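PDB 7KC8: 16.4 kDa salivary peptide from Culex quinquefasciatus, which is of unknown function but adopts a beta-trefoil fold of the ricin type, with putative sugar-binding properties. Local coordinates for residues 50-55 with 85-90; 15-20 with 107-112. All coordinates share one frame; numbering follows the deposited sequence.

Contact 1 (50-55 with 85-90)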
# COMPACT_ATOMS: atom_id res chain seq x y z
N TYR A 50 10.95 -0.82 -1.98
CA TYR A 50 10.22 -1.88 -1.24
C TYR A 50 8.99 -2.42 -1.98
O TYR A 50 8.46 -1.72 -2.82
CB TYR A 50 9.66 -1.33 0.08
CG TYR A 50 10.68 -0.79 1.06
CD1 TYR A 50 11.29 -1.63 1.98
CD2 TYR A 50 11.02 0.55 1.08
CE1 TYR A 50 12.21 -1.14 2.89
CE2 TYR A 50 11.95 1.05 1.97
CZ TYR A 50 12.55 0.20 2.88
OH TYR A 50 13.47 0.68 3.77
N LYS A 51 8.58 -3.66 -1.69
CA LYS A 51 7.36 -4.26 -2.18
C LYS A 51 6.47 -4.54 -0.99
O LYS A 51 6.93 -4.59 0.15
CB LYS A 51 7.65 -5.55 -2.98
CG LYS A 51 8.26 -5.23 -4.36
CD LYS A 51 8.89 -6.43 -5.06
CE LYS A 51 7.85 -7.37 -5.65
NZ LYS A 51 8.43 -8.17 -6.77
N ILE A 52 5.17 -4.63 -1.25
CA ILE A 52 4.18 -4.68 -0.18
C ILE A 52 3.16 -5.75 -0.55
O ILE A 52 2.73 -5.83 -1.70
CB ILE A 52 3.50 -3.31 0.04
CG1 ILE A 52 4.54 -2.25 0.46
CG2 ILE A 52 2.38 -3.40 1.08
CD1 ILE A 52 3.96 -0.83 0.65
N ARG A 53 2.81 -6.59 0.42
CA ARG A 53 1.85 -7.67 0.23
C ARG A 53 1.06 -7.85 1.52
O ARG A 53 1.57 -7.56 2.61
CB ARG A 53 2.54 -8.99 -0.14
CG ARG A 53 3.65 -9.37 0.82
CD ARG A 53 3.96 -10.84 0.79
NE ARG A 53 2.86 -11.62 1.32
CZ ARG A 53 2.88 -12.94 1.43
NH1 ARG A 53 3.94 -13.63 1.05
NH2 ARG A 53 1.82 -13.59 1.92
N PRO A 54 -0.17 -8.31 1.42
CA PRO A 54 -0.91 -8.63 2.64
C PRO A 54 -0.32 -9.88 3.28
O PRO A 54 0.25 -10.73 2.60
CB PRO A 54 -2.34 -8.86 2.15
CG PRO A 54 -2.18 -9.29 0.76
CD PRO A 54 -0.97 -8.59 0.22
N ARG A 55 -0.48 -9.97 4.60
CA ARG A 55 0.12 -11.07 5.35
C ARG A 55 -0.35 -12.43 4.84
O ARG A 55 0.43 -13.39 4.83
CB ARG A 55 -0.20 -10.93 6.85
CG ARG A 55 0.52 -11.97 7.73
CD ARG A 55 0.09 -11.94 9.19
NE ARG A 55 -1.34 -12.16 9.37
CZ ARG A 55 -1.91 -13.36 9.40
NH1 ARG A 55 -1.18 -14.45 9.25
NH2 ARG A 55 -3.22 -13.47 9.57
N ASN A 85 4.73 -2.30 -8.96
CA ASN A 85 4.55 -2.92 -7.67
C ASN A 85 5.71 -2.63 -6.72
O ASN A 85 5.85 -3.32 -5.70
CB ASN A 85 4.39 -4.43 -7.84
CG ASN A 85 5.61 -5.08 -8.48
OD1 ASN A 85 6.59 -4.41 -8.83
ND2 ASN A 85 5.56 -6.40 -8.63
N VAL A 86 6.53 -1.64 -7.04
CA VAL A 86 7.69 -1.25 -6.24
C VAL A 86 7.37 0.10 -5.61
O VAL A 86 6.89 1.00 -6.30
CB VAL A 86 8.97 -1.18 -7.08
CG1 VAL A 86 10.09 -0.54 -6.28
CG2 VAL A 86 9.38 -2.58 -7.57
N TRP A 87 7.64 0.23 -4.31
CA TRP A 87 7.19 1.38 -3.54
C TRP A 87 8.35 2.00 -2.78
O TRP A 87 9.12 1.30 -2.11
CB TRP A 87 6.11 0.98 -2.55
CG TRP A 87 4.92 0.43 -3.21
CD1 TRP A 87 4.69 -0.88 -3.52
CD2 TRP A 87 3.78 1.17 -3.67
NE1 TRP A 87 3.46 -1.00 -4.15
CE2 TRP A 87 2.89 0.24 -4.25
CE3 TRP A 87 3.43 2.53 -3.64
CZ2 TRP A 87 1.66 0.63 -4.79
CZ3 TRP A 87 2.21 2.92 -4.19
CH2 TRP A 87 1.34 1.97 -4.76
N LYS A 88 8.47 3.32 -2.89
CA LYS A 88 9.38 4.08 -2.05
C LYS A 88 8.70 4.34 -0.72
O LYS A 88 7.53 4.74 -0.68
CB LYS A 88 9.78 5.39 -2.73
CG LYS A 88 10.87 6.15 -2.03
CD LYS A 88 11.24 7.39 -2.83
N VAL A 89 9.39 4.06 0.38
CA VAL A 89 8.84 4.21 1.72
C VAL A 89 9.87 4.98 2.53
O VAL A 89 11.00 4.50 2.72
CB VAL A 89 8.53 2.85 2.38
CG1 VAL A 89 7.99 3.04 3.78
CG2 VAL A 89 7.53 2.06 1.54
N GLU A 90 9.51 6.18 2.97
CA GLU A 90 10.50 7.09 3.53
C GLU A 90 10.03 7.64 4.87
O GLU A 90 8.87 8.03 5.03
CB GLU A 90 10.79 8.23 2.57
CG GLU A 90 11.41 7.78 1.28
CD GLU A 90 12.84 7.32 1.46
OE1 GLU A 90 13.40 7.45 2.57
OE2 GLU A 90 13.40 6.83 0.46
O HOH W 1 4.25 -4.18 -3.94

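Contact 2 (15-20 with 107-112)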
# COMPACT_ATOMS: atom_id res chain seq x y z
N ASN A 15 -6.85 10.41 7.81
CA ASN A 15 -8.15 9.75 7.74
C ASN A 15 -8.40 8.74 8.85
O ASN A 15 -9.55 8.33 9.03
CB ASN A 15 -8.31 8.97 6.43
CG ASN A 15 -8.17 9.82 5.22
OD1 ASN A 15 -8.14 11.05 5.32
ND2 ASN A 15 -8.12 9.19 4.06
N ALA A 16 -7.35 8.26 9.52
CA ALA A 16 -7.43 7.14 10.44
C ALA A 16 -7.91 5.86 9.75
O ALA A 16 -8.54 5.01 10.38
CB ALA A 16 -8.31 7.47 11.64
N LYS A 17 -7.61 5.71 8.46
CA LYS A 17 -8.06 4.57 7.68
C LYS A 17 -6.89 3.62 7.40
O LYS A 17 -5.83 4.06 6.95
CB LYS A 17 -8.69 5.02 6.36
CG LYS A 17 -10.01 5.74 6.51
CD LYS A 17 -11.12 4.84 7.07
CE LYS A 17 -12.49 5.49 6.93
NZ LYS A 17 -13.59 4.51 7.07
N HIS A 18 -7.14 2.35 7.61
CA HIS A 18 -6.16 1.31 7.24
C HIS A 18 -6.50 0.84 5.83
O HIS A 18 -7.59 1.03 5.39
CB HIS A 18 -6.24 0.11 8.16
CG HIS A 18 -5.84 0.36 9.56
ND1 HIS A 18 -4.71 -0.17 10.09
CD2 HIS A 18 -6.42 1.03 10.55
CE1 HIS A 18 -4.62 0.19 11.33
NE2 HIS A 18 -5.64 0.92 11.63
N ILE A 19 -5.52 0.32 5.12
CA ILE A 19 -5.76 -0.31 3.83
C ILE A 19 -6.42 -1.67 4.07
O ILE A 19 -5.79 -2.59 4.59
CB ILE A 19 -4.46 -0.49 3.03
CG1 ILE A 19 -3.78 0.85 2.76
CG2 ILE A 19 -4.73 -1.19 1.72
CD1 ILE A 19 -2.42 0.67 2.09
N ASN A 20 -7.68 -1.80 3.67
CA ASN A 20 -8.38 -3.08 3.71
C ASN A 20 -8.53 -3.62 2.29
O ASN A 20 -8.38 -2.90 1.30
CB ASN A 20 -9.75 -2.95 4.38
CG ASN A 20 -9.67 -2.56 5.84
OD1 ASN A 20 -8.58 -2.33 6.36
ND2 ASN A 20 -10.81 -2.46 6.49
N LEU A 107 1.19 7.37 -2.33
CA LEU A 107 0.08 6.51 -1.91
C LEU A 107 -0.72 7.30 -0.87
O LEU A 107 -0.14 7.93 0.00
CB LEU A 107 0.58 5.19 -1.37
CG LEU A 107 -0.57 4.25 -1.03
CD1 LEU A 107 -1.19 3.70 -2.29
CD2 LEU A 107 -0.08 3.16 -0.12
N VAL A 108 -2.03 7.19 -0.97
CA VAL A 108 -2.95 7.98 -0.14
C VAL A 108 -4.29 7.25 -0.03
O VAL A 108 -4.57 6.42 -0.87
CB VAL A 108 -3.09 9.31 -0.88
CG1 VAL A 108 -4.48 9.62 -1.37
CG2 VAL A 108 -2.40 10.47 -0.21
N ILE A 109 -5.02 7.51 1.04
CA ILE A 109 -6.43 7.05 1.14
C ILE A 109 -7.26 8.32 0.97
O ILE A 109 -7.07 9.24 1.71
CB ILE A 109 -6.72 6.27 2.42
CG1 ILE A 109 -5.91 4.99 2.47
CG2 ILE A 109 -8.20 6.00 2.53
CD1 ILE A 109 -6.26 4.11 3.62
N SER A 110 -8.17 8.35 0.01
CA SER A 110 -8.92 9.54 -0.32
C SER A 110 -10.04 9.79 0.69
O SER A 110 -10.36 8.95 1.54
CB SER A 110 -9.53 9.44 -1.72
OG SER A 110 -10.80 8.82 -1.65
N GLY A 111 -10.65 10.97 0.57
CA GLY A 111 -11.78 11.32 1.42
C GLY A 111 -12.95 10.36 1.29
O GLY A 111 -13.66 10.11 2.27
N SER A 112 -13.14 9.79 0.10
CA SER A 112 -14.17 8.78 -0.14
C SER A 112 -13.67 7.34 0.05
O SER A 112 -14.31 6.40 -0.47
CB SER A 112 -14.75 8.96 -1.54
OG SER A 112 -13.73 8.82 -2.52

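Contact 1 (50-55 with 85-90)
Y50 and W87 face each other as a single antiparallel hydrogen-bonded pair, where strand 50-54 meets strand 87-90 at 100° and then parts from it. The two backbone bonds of the pair are unequal. W87 N gives its proton to Y50 O at 2.6 Å. Y50 N to W87 O is 2.8 Å, but bent at the hydrogen (127°) and weak. V86 adds a CA-H...O contact to the same Y50 O.

The CB bonds of Y50 and W87 start on the same side of the pair, but the two rings then swing apart. The Y50 ring has W87 O at its edge, in the ring plane, while its CD2 meets V89 CB at 3.6 Å. With CG held beside its own backbone N (chi1 -61°), the ring crosses the V89 side chain at about a right angle. V3 also packs on both Y50 and V89. I52 sends CD1 to W87 CG at 4.2 Å, again at about a right angle. The indole nitrogen NE1 of W87 is bonded to L61 O, which fixes the ring against strand 60-63.

One water lies between the backbones, at the indole edge and in its plane. It accepts from I52 N at 2.9 Å and sits very close to N85 O; that second link is doubtful. K51 runs its aliphatic part past the oxygen end of the same carbonyl, with CG 3.4 Å from N85 O. Its charged end makes a cation-pi contact with Y60.

A beta-trefoil packs six hairpins as a barrel and its cap. This short crossing brings together two strands that belong to separate hairpins of that fold, 40-46/49-54 and 87-92/95-100.

Contact 2 (15-20 with 107-112)
I109 pushes its side chain against the backbone and side chains of K17 and I19, at the edge of the beta-trefoil interior. Strands 17-20 and 107-109 run at 109° to each other, 8.5 Å apart at their axes. They form no backbone pair here, and side chains fill the distance.

The tight part centres on I109 CD1. This methyl lies 3.4 Å from K17 O and 3.8 Å from K17 CB. It also meets I19 CG1 at 4.2 Å, with the I109 and I19 chains lying aslant. Next to it, the I19 CD1 and L107 CD2 methyls meet end on. W128 packs on I19 and I109, and F12 touches I109, so aromatic residues of neighbouring strands help to enclose this apolar part.

The other side is looser and more polar. K17 bends at chi2 (-65°), which carries its ammonium away from I109 to a salt bridge with D36. A16 and K17 form a G1 beta bulge opposite F12, where the chain turns into the strand. Beyond I109 the chain runs into the exposed turn at G111 and S112. The S110 and S112 hydroxyls share a hydrogen bond there.

At the rim, N15 ND2 touches I109 CG2 at 3.5 Å and makes a weak, bent bond of 2.6 Å to I109 O.

The centres of contact 1 and contact 2 lie about 16 Å apart, yet the two meet directly. W87 CH2, at the far end of the indole, packs on L107 CD1 at 3.9 Å. W87 thus touches both I52 of strand 50-54 and L107 of strand 107-109. The chain leaves 15-20, passes through both segments of contact 1, and returns at 107-112. The centre of contact 1 is about 6 Å from the centre of the chain, that of contact 2 about 10 Å. Sugar binding by this protein is putative, and neither contact is assigned to a sugar site. An acetic acid, probably from the crystallisation liquor, lies about 6 Å from the H18 side chain of contact 2.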